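Local structure of conserved hypothetical protein (Chlorobium tepidum TLS, 1T6S) at residues L79-L84 with I88-S93; E98-V103 with D127-R132. The protein takes part in chromosome partitioning as segregation and condensation protein B, probably as a subunit of the SMC complex. All blocks are in the same frame, centred on the assembly; numbering follows the deposited sequence.

Helix 77-84 comes first along the chain, followed by a short linker and the long helix 87-106. Interaction 1 closes this short linker, joining residues 79-84 to 88-93. The chain then runs on along helix 87-106, through strand 109-110 and helix 111-118, to helix 125-131. Interaction 2 closes this longer loop, bringing 98-103 against 127-132. The two are in series and neither nest nor cross. Their centres lie about 20 Å apart, and both use helix 87-106. Interaction 1 ties the start of that helix to the preceding linker helix. Interaction 2 packs its later turns into the C-terminal winged helix. The second subunit reaches both.

Interaction 1: residues L79-L84 with I88-S93. With NO3 (nitrate ion), chain I.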
ATOM      1  N   LEU A  79     -25.778  -3.972  -3.815  1.00 37.51           N
ATOM      2  CA  LEU A  79     -25.771  -2.518  -3.656  1.00 34.85           C
ATOM      3  C   LEU A  79     -24.511  -2.077  -2.921  1.00 33.06           C
ATOM      4  O   LEU A  79     -23.865  -1.107  -3.315  1.00 32.66           O
ATOM      5  CB  LEU A  79     -27.011  -2.056  -2.877  1.00 39.26           C
ATOM      6  CG  LEU A  79     -28.366  -2.309  -3.551  1.00 40.50           C
ATOM      7  CD1 LEU A  79     -29.505  -1.776  -2.664  1.00 42.30           C
ATOM      8  CD2 LEU A  79     -28.395  -1.639  -4.897  1.00 39.66           C
ATOM      9  N   VAL A  80     -24.161  -2.802  -1.863  1.00 30.78           N
ATOM     10  CA  VAL A  80     -22.976  -2.477  -1.088  1.00 33.25           C
ATOM     11  C   VAL A  80     -21.720  -2.592  -1.949  1.00 35.05           C
ATOM     12  O   VAL A  80     -20.780  -1.781  -1.838  1.00 33.16           O
ATOM     13  CB  VAL A  80     -22.873  -3.399   0.146  1.00 41.62           C
ATOM     14  CG1 VAL A  80     -21.585  -3.135   0.922  1.00 41.09           C
ATOM     15  CG2 VAL A  80     -24.073  -3.159   1.025  1.00 41.31           C
ATOM     16  N   ARG A  81     -21.718  -3.579  -2.839  1.00 34.71           N
ATOM     17  CA  ARG A  81     -20.573  -3.776  -3.718  1.00 37.51           C
ATOM     18  C   ARG A  81     -20.401  -2.555  -4.627  1.00 35.52           C
ATOM     19  O   ARG A  81     -19.291  -2.066  -4.812  1.00 35.67           O
ATOM     20  CB  ARG A  81     -20.746  -5.052  -4.565  1.00 57.92           C
ATOM     21  CG  ARG A  81     -19.417  -5.749  -4.906  1.00 64.86           C
ATOM     22  CD  ARG A  81     -19.635  -7.039  -5.705  1.00 68.37           C
ATOM     23  NE  ARG A  81     -19.557  -6.820  -7.150  1.00 74.76           N
ATOM     24  CZ  ARG A  81     -18.684  -7.430  -7.953  1.00 75.92           C
ATOM     25  NH1 ARG A  81     -17.821  -8.295  -7.443  1.00 78.19           N
ATOM     26  NH2 ARG A  81     -18.665  -7.174  -9.256  1.00 76.30           N
ATOM     27  N   GLN A  82     -21.498  -2.050  -5.182  1.00 37.77           N
ATOM     28  CA  GLN A  82     -21.410  -0.886  -6.054  1.00 36.86           C
ATOM     29  C   GLN A  82     -20.928   0.370  -5.341  1.00 37.21           C
ATOM     30  O   GLN A  82     -20.412   1.287  -5.981  1.00 37.80           O
ATOM     31  CB  GLN A  82     -22.753  -0.608  -6.705  1.00 37.39           C
ATOM     32  CG  GLN A  82     -23.262  -1.768  -7.519  1.00 38.57           C
ATOM     33  CD  GLN A  82     -24.663  -1.523  -8.035  1.00 39.28           C
ATOM     34  OE1 GLN A  82     -25.571  -2.316  -7.784  1.00 41.31           O
ATOM     35  NE2 GLN A  82     -24.847  -0.422  -8.758  1.00 36.39           N
ATOM     36  N   LEU A  83     -21.082   0.402  -4.021  1.00 33.28           N
ATOM     37  CA  LEU A  83     -20.675   1.547  -3.229  1.00 30.09           C
ATOM     38  C   LEU A  83     -19.234   1.450  -2.745  1.00 29.96           C
ATOM     39  O   LEU A  83     -18.437   2.362  -2.947  1.00 28.37           O
ATOM     40  CB  LEU A  83     -21.603   1.693  -2.013  1.00 34.17           C
ATOM     41  CG  LEU A  83     -21.241   2.803  -0.998  1.00 37.04           C
ATOM     42  CD1 LEU A  83     -21.400   4.168  -1.666  1.00 35.66           C
ATOM     43  CD2 LEU A  83     -22.147   2.720   0.238  1.00 37.74           C
ATOM     44  N   LEU A  84     -18.906   0.341  -2.092  1.00 29.83           N
ATOM     45  CA  LEU A  84     -17.567   0.140  -1.546  1.00 30.76           C
ATOM     46  C   LEU A  84     -16.514  -0.261  -2.573  1.00 30.85           C
ATOM     47  O   LEU A  84     -15.337   0.065  -2.413  1.00 31.64           O
ATOM     48  CB  LEU A  84     -17.607  -0.924  -0.443  1.00 34.09           C
ATOM     49  CG  LEU A  84     -18.330  -0.582   0.866  1.00 35.28           C
ATOM     50  CD1 LEU A  84     -19.751  -0.206   0.571  1.00 38.38           C
ATOM     51  CD2 LEU A  84     -18.288  -1.769   1.828  1.00 35.55           C
ATOM     52  N   ILE A  88     -14.774   0.353 -11.794  1.00 38.81           N
ATOM     53  CA  ILE A  88     -13.681   1.249 -12.171  1.00 38.90           C
ATOM     54  C   ILE A  88     -12.663   1.388 -11.056  1.00 39.06           C
ATOM     55  O   ILE A  88     -11.449   1.394 -11.296  1.00 36.27           O
ATOM     56  CB  ILE A  88     -14.192   2.668 -12.532  1.00 59.32           C
ATOM     57  CG1 ILE A  88     -15.320   2.572 -13.563  1.00 61.83           C
ATOM     58  CG2 ILE A  88     -13.053   3.518 -13.087  1.00 59.30           C
ATOM     59  CD1 ILE A  88     -14.971   1.761 -14.782  1.00 63.59           C
ATOM     60  N   GLN A  89     -13.158   1.519  -9.831  1.00 38.57           N
ATOM     61  CA  GLN A  89     -12.277   1.639  -8.680  1.00 37.47           C
ATOM     62  C   GLN A  89     -11.467   0.347  -8.550  1.00 36.90           C
ATOM     63  O   GLN A  89     -10.270   0.386  -8.281  1.00 34.85           O
ATOM     64  CB  GLN A  89     -13.104   1.879  -7.411  1.00 40.06           C
ATOM     65  CG  GLN A  89     -12.298   2.001  -6.137  1.00 38.58           C
ATOM     66  CD  GLN A  89     -13.194   2.001  -4.912  1.00 41.62           C
ATOM     67  OE1 GLN A  89     -13.991   2.927  -4.714  1.00 41.94           O
ATOM     68  NE2 GLN A  89     -13.080   0.952  -4.088  1.00 39.24           N
ATOM     69  N   ARG A  90     -12.121  -0.794  -8.767  1.00 33.83           N
ATOM     70  CA  ARG A  90     -11.446  -2.087  -8.659  1.00 34.51           C
ATOM     71  C   ARG A  90     -10.340  -2.225  -9.715  1.00 33.16           C
ATOM     72  O   ARG A  90      -9.273  -2.758  -9.428  1.00 30.60           O
ATOM     73  CB  ARG A  90     -12.468  -3.227  -8.791  1.00 42.34           C
ATOM     74  CG  ARG A  90     -13.278  -3.483  -7.517  1.00 46.37           C
ATOM     75  CD  ARG A  90     -14.639  -4.053  -7.847  1.00 50.21           C
ATOM     76  NE  ARG A  90     -14.536  -5.257  -8.653  1.00 55.26           N
ATOM     77  CZ  ARG A  90     -15.437  -5.637  -9.553  1.00 56.72           C
ATOM     78  NH1 ARG A  90     -16.517  -4.896  -9.766  1.00 57.33           N
ATOM     79  NH2 ARG A  90     -15.257  -6.766 -10.237  1.00 57.79           N
ATOM     80  N   ARG A  91     -10.609  -1.753 -10.932  1.00 35.06           N
ATOM     81  CA  ARG A  91      -9.634  -1.788 -12.024  1.00 36.47           C
ATOM     82  C   ARG A  91      -8.388  -0.982 -11.654  1.00 35.02           C
ATOM     83  O   ARG A  91      -7.263  -1.460 -11.806  1.00 35.02           O
ATOM     84  CB  ARG A  91     -10.255  -1.224 -13.310  1.00 62.41           C
ATOM     85  CG  ARG A  91     -11.305  -2.140 -13.963  1.00 68.24           C
ATOM     86  CD  ARG A  91     -12.095  -1.414 -15.072  1.00 73.95           C
ATOM     87  NE  ARG A  91     -11.265  -1.018 -16.206  1.00 80.26           N
ATOM     88  CZ  ARG A  91     -11.704  -0.335 -17.262  1.00 83.06           C
ATOM     89  NH1 ARG A  91     -12.977   0.035 -17.326  1.00 85.42           N
ATOM     90  NH2 ARG A  91     -10.873  -0.029 -18.256  1.00 83.36           N
ATOM     91  N   LEU A  92      -8.583   0.243 -11.169  1.00 33.37           N
ATOM     92  CA  LEU A  92      -7.448   1.079 -10.761  1.00 32.85           C
ATOM     93  C   LEU A  92      -6.658   0.384  -9.655  1.00 30.62           C
ATOM     94  O   LEU A  92      -5.432   0.251  -9.738  1.00 30.78           O
ATOM     95  CB  LEU A  92      -7.940   2.443 -10.267  1.00 41.00           C
ATOM     96  CG  LEU A  92      -8.608   3.312 -11.349  1.00 45.62           C
ATOM     97  CD1 LEU A  92      -9.410   4.436 -10.684  1.00 46.65           C
ATOM     98  CD2 LEU A  92      -7.546   3.892 -12.293  1.00 46.13           C
ATOM     99  N   SER A  93      -7.360  -0.053  -8.614  1.00 27.68           N
ATOM    100  CA  SER A  93      -6.719  -0.755  -7.507  1.00 28.49           C
ATOM    101  C   SER A  93      -5.936  -1.998  -7.956  1.00 28.52           C
ATOM    102  O   SER A  93      -4.771  -2.177  -7.592  1.00 28.44           O
ATOM    103  CB  SER A  93      -7.762  -1.181  -6.470  1.00 30.94           C
ATOM    104  OG  SER A  93      -8.271  -0.061  -5.766  1.00 33.88           O
TER
HETATM  105  N   NO3 I 408     -10.980  -1.582  -4.271  1.00 39.44           N
HETATM  106  O1  NO3 I 408     -10.943  -0.874  -5.298  1.00 37.82           O
HETATM  107  O2  NO3 I 408     -12.047  -1.692  -3.719  1.00 41.59           O
HETATM  108  O3  NO3 I 408      -9.946  -2.106  -3.904  1.00 34.89           O
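Gln89 and Leu84 make the one hydrogen bond between residues 79-84 and 88-93. Gln89 NE2 donates to Leu84 O at 2.9 Å, where helix 77-84 ends. The bond is moderately bent, and the donor is tilted 24° from the carbonyl plane. Gln89 reaches this carbonyl with an extended chain, its CG turned opposite the backbone N (chi1 179°).

A nitrate ion, probably from the crystallisation liquor, shares the same amide nitrogen. Gln89 NE2 is 2.9 Å from nitrate O2 and 3.1 Å from nitrate O1. With three acceptors around two hydrogens, at least one hydrogen must be shared. Ser93 lies one helical turn further on, and its OG donates to nitrate O1 at 2.8 Å. A leucine in place of Gln89 would probably leave Leu84 O without this donor and take two of the nitrate's hydrogen bonds away, leaving that of Ser93.

The charged contact is between Arg81 and Arg90. Their side chains cross at about a right angle. Arg81 CZ sits over one face of the Arg90 guanidinium, offset toward its rim. The two planes are 54° apart, which rules out a parallel stack. Arg81 NH2 comes within 3.2 Å of Arg90 NH1, but both are donors and do not bond. Another nitrate beside Arg81 probably eases this meeting of like charges.

The second subunit supplies further partners. Trp105 of that subunit accepts a hydrogen bond from Arg90 NE through its O and makes a cation-pi contact with Arg90. Gln107 O of the same subunit takes a weak bond from Arg81 NH1.

Helix 77-84, joined by a short stretched linker to helix 87-106, connects the N-terminal part of the chain to the C-terminal winged helix at the subunit interface.

Interaction 2: residues E98-V103 with D127-R132; sequences EVLAVV and DRLLAR. With NO3 (nitrate ion), chain C.
Val99, Leu100 and Leu129 meet in the three-helix core of the C-terminal winged helix-turn-helix. Helix 87-106 is its first helix. Helix 125-131 is its third, at the position called the recognition helix in DNA-binding relatives.

The contact is apolar and buried. Leu129 points from the third helix at the first, and its two methyls divide the work. CD1 settles beside two successive residues, 3.8 Å from Val99 CG1 and 3.8 Å from the backbone N of Leu100. CD2 lies 3.8 Å from Leu100 CG. Leu100 CG is also 4.1 Å from Leu129 CD1, so it faces the fork of both methyls. Val99 offers the branch that is turned opposite its backbone N (CG1, chi1 171°). This puts the methyl next to Leu129. The backbones come closest at this level, with Leu100 CA and Leu129 CA 7.5 Å apart.

Ile135 of strand 135-140 touches both Leu100 and Leu129, Met96 also touches Leu129, and Leu97 of the second subunit packs on Leu100.

The two ends of helix 125-131 carry polar contacts. Near its start, Asp127 N donates to O3 of a nitrate ion at 2.9 Å. Ile126 N and Lys111 NZ bind the same ion, which probably came from the crystallisation liquor. At the far end, Arg132 NH1 turns back to donate a hydrogen bond to Arg128 O, 3.0 Å away. Arg132 NE bonds to Phe160 O of the second subunit.

Helix 111-118, the turn after it and helix 125-131 form the helix-turn-helix unit, with strands 135-140 and 148-152 following as the wing. Packing of the first helix against the third through aliphatic side chains is characteristic of the winged-helix fold.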
ATOM      1  N   GLU A  98      -0.962  -5.046  -9.072  1.00 28.28           N
ATOM      2  CA  GLU A  98      -0.259  -6.029  -9.915  1.00 30.74           C
ATOM      3  C   GLU A  98       1.091  -5.490 -10.418  1.00 28.40           C
ATOM      4  O   GLU A  98       2.097  -6.192 -10.372  1.00 29.79           O
ATOM      5  CB  GLU A  98      -1.117  -6.435 -11.132  1.00 36.96           C
ATOM      6  CG  GLU A  98      -2.285  -7.364 -10.811  1.00 44.75           C
ATOM      7  CD  GLU A  98      -3.084  -7.809 -12.053  1.00 48.72           C
ATOM      8  OE1 GLU A  98      -4.005  -8.646 -11.902  1.00 49.80           O
ATOM      9  OE2 GLU A  98      -2.799  -7.322 -13.174  1.00 52.17           O
ATOM     10  N   VAL A  99       1.100  -4.252 -10.901  1.00 24.77           N
ATOM     11  CA  VAL A  99       2.341  -3.675 -11.382  1.00 25.91           C
ATOM     12  C   VAL A  99       3.315  -3.554 -10.183  1.00 24.96           C
ATOM     13  O   VAL A  99       4.491  -3.917 -10.282  1.00 23.89           O
ATOM     14  CB  VAL A  99       2.105  -2.287 -12.064  1.00 29.76           C
ATOM     15  CG1 VAL A  99       3.445  -1.601 -12.368  1.00 29.83           C
ATOM     16  CG2 VAL A  99       1.318  -2.476 -13.361  1.00 30.74           C
ATOM     17  N   LEU A 100       2.815  -3.076  -9.044  1.00 25.11           N
ATOM     18  CA  LEU A 100       3.631  -2.954  -7.838  1.00 25.53           C
ATOM     19  C   LEU A 100       4.244  -4.301  -7.471  1.00 25.86           C
ATOM     20  O   LEU A 100       5.403  -4.388  -7.062  1.00 25.70           O
ATOM     21  CB  LEU A 100       2.790  -2.502  -6.642  1.00 29.87           C
ATOM     22  CG  LEU A 100       3.392  -1.374  -5.809  1.00 34.89           C
ATOM     23  CD1 LEU A 100       2.595  -1.211  -4.515  1.00 34.34           C
ATOM     24  CD2 LEU A 100       4.846  -1.631  -5.532  1.00 34.68           C
ATOM     25  N   ALA A 101       3.436  -5.349  -7.593  1.00 24.26           N
ATOM     26  CA  ALA A 101       3.853  -6.709  -7.291  1.00 23.22           C
ATOM     27  C   ALA A 101       4.965  -7.154  -8.237  1.00 24.64           C
ATOM     28  O   ALA A 101       5.928  -7.782  -7.806  1.00 26.58           O
ATOM     29  CB  ALA A 101       2.645  -7.664  -7.418  1.00 31.00           C
ATOM     30  N   VAL A 102       4.819  -6.838  -9.526  1.00 26.11           N
ATOM     31  CA  VAL A 102       5.819  -7.195 -10.531  1.00 26.92           C
ATOM     32  C   VAL A 102       7.146  -6.483 -10.237  1.00 27.55           C
ATOM     33  O   VAL A 102       8.223  -7.075 -10.345  1.00 25.52           O
ATOM     34  CB  VAL A 102       5.334  -6.842 -11.966  1.00 31.88           C
ATOM     35  CG1 VAL A 102       6.440  -7.153 -12.991  1.00 34.86           C
ATOM     36  CG2 VAL A 102       4.077  -7.663 -12.310  1.00 33.59           C
ATOM     37  N   VAL A 103       7.062  -5.212  -9.856  1.00 27.22           N
ATOM     38  CA  VAL A 103       8.269  -4.452  -9.512  1.00 26.46           C
ATOM     39  C   VAL A 103       8.938  -5.044  -8.262  1.00 27.02           C
ATOM     40  O   VAL A 103      10.162  -5.265  -8.226  1.00 25.93           O
ATOM     41  CB  VAL A 103       7.951  -2.970  -9.294  1.00 24.70           C
ATOM     42  CG1 VAL A 103       9.252  -2.193  -8.916  1.00 25.92           C
ATOM     43  CG2 VAL A 103       7.358  -2.403 -10.575  1.00 25.12           C
ATOM     44  N   ASP A 127       3.393   5.598 -13.679  1.00 27.66           N
ATOM     45  CA  ASP A 127       3.279   7.003 -13.314  1.00 30.47           C
ATOM     46  C   ASP A 127       2.526   7.146 -11.992  1.00 30.48           C
ATOM     47  O   ASP A 127       2.906   7.949 -11.137  1.00 29.51           O
ATOM     48  CB  ASP A 127       2.543   7.818 -14.390  1.00 43.14           C
ATOM     49  CG  ASP A 127       3.414   8.133 -15.598  1.00 46.76           C
ATOM     50  OD1 ASP A 127       4.653   8.200 -15.454  1.00 49.10           O
ATOM     51  OD2 ASP A 127       2.851   8.330 -16.693  1.00 49.35           O
ATOM     52  N   ARG A 128       1.465   6.363 -11.821  1.00 35.07           N
ATOM     53  CA  ARG A 128       0.678   6.437 -10.591  1.00 37.51           C
ATOM     54  C   ARG A 128       1.507   6.025  -9.381  1.00 34.13           C
ATOM     55  O   ARG A 128       1.474   6.686  -8.343  1.00 35.20           O
ATOM     56  CB  ARG A 128      -0.587   5.572 -10.708  1.00 40.26           C
ATOM     57  CG  ARG A 128      -1.529   6.029 -11.808  1.00 43.90           C
ATOM     58  CD  ARG A 128      -2.954   5.503 -11.601  1.00 49.81           C
ATOM     59  NE  ARG A 128      -3.017   4.040 -11.590  1.00 54.46           N
ATOM     60  CZ  ARG A 128      -3.097   3.267 -12.667  1.00 56.76           C
ATOM     61  NH1 ARG A 128      -3.133   3.813 -13.873  1.00 59.01           N
ATOM     62  NH2 ARG A 128      -3.129   1.947 -12.525  1.00 55.38           N
ATOM     63  N   LEU A 129       2.294   4.967  -9.534  1.00 32.69           N
ATOM     64  CA  LEU A 129       3.116   4.475  -8.436  1.00 30.26           C
ATOM     65  C   LEU A 129       4.250   5.451  -8.113  1.00 32.21           C
ATOM     66  O   LEU A 129       4.631   5.608  -6.950  1.00 30.13           O
ATOM     67  CB  LEU A 129       3.653   3.072  -8.770  1.00 29.04           C
ATOM     68  CG  LEU A 129       2.570   1.965  -8.834  1.00 29.50           C
ATOM     69  CD1 LEU A 129       3.168   0.658  -9.308  1.00 25.01           C
ATOM     70  CD2 LEU A 129       1.956   1.791  -7.437  1.00 27.83           C
ATOM     71  N   LEU A 130       4.773   6.128  -9.132  1.00 32.60           N
ATOM     72  CA  LEU A 130       5.837   7.111  -8.909  1.00 34.56           C
ATOM     73  C   LEU A 130       5.265   8.327  -8.175  1.00 34.45           C
ATOM     74  O   LEU A 130       5.891   8.847  -7.256  1.00 35.11           O
ATOM     75  CB  LEU A 130       6.455   7.561 -10.238  1.00 36.32           C
ATOM     76  CG  LEU A 130       7.436   6.603 -10.928  1.00 35.22           C
ATOM     77  CD1 LEU A 130       7.562   6.980 -12.397  1.00 37.36           C
ATOM     78  CD2 LEU A 130       8.805   6.649 -10.239  1.00 35.57           C
ATOM     79  N   ALA A 131       4.081   8.771  -8.587  1.00 39.29           N
ATOM     80  CA  ALA A 131       3.426   9.919  -7.966  1.00 41.19           C
ATOM     81  C   ALA A 131       3.081   9.656  -6.492  1.00 42.81           C
ATOM     82  O   ALA A 131       2.928  10.595  -5.708  1.00 43.81           O
ATOM     83  CB  ALA A 131       2.163  10.295  -8.754  1.00 42.13           C
ATOM     84  N   ARG A 132       2.987   8.380  -6.117  1.00 40.39           N
ATOM     85  CA  ARG A 132       2.676   7.987  -4.739  1.00 38.67           C
ATOM     86  C   ARG A 132       3.934   7.631  -3.953  1.00 38.87           C
ATOM     87  O   ARG A 132       3.860   7.255  -2.787  1.00 38.67           O
ATOM     88  CB  ARG A 132       1.715   6.792  -4.739  1.00 36.32           C
ATOM     89  CG  ARG A 132       0.336   7.151  -5.239  1.00 37.86           C
ATOM     90  CD  ARG A 132      -0.460   5.940  -5.698  1.00 39.74           C
ATOM     91  NE  ARG A 132      -1.836   6.300  -6.029  1.00 37.74           N
ATOM     92  CZ  ARG A 132      -2.188   7.137  -6.996  1.00 40.98           C
ATOM     93  NH1 ARG A 132      -1.260   7.717  -7.754  1.00 39.81           N
ATOM     94  NH2 ARG A 132      -3.476   7.414  -7.189  1.00 40.56           N
TER
HETATM   95  N   NO3 C 402       3.164   3.864 -17.047  1.00 38.95           N
HETATM   96  O1  NO3 C 402       3.736   3.858 -18.162  1.00 39.41           O
HETATM   97  O2  NO3 C 402       2.846   2.803 -16.597  1.00 40.77           O
HETATM   98  O3  NO3 C 402       2.983   4.928 -16.519  1.00 37.70           O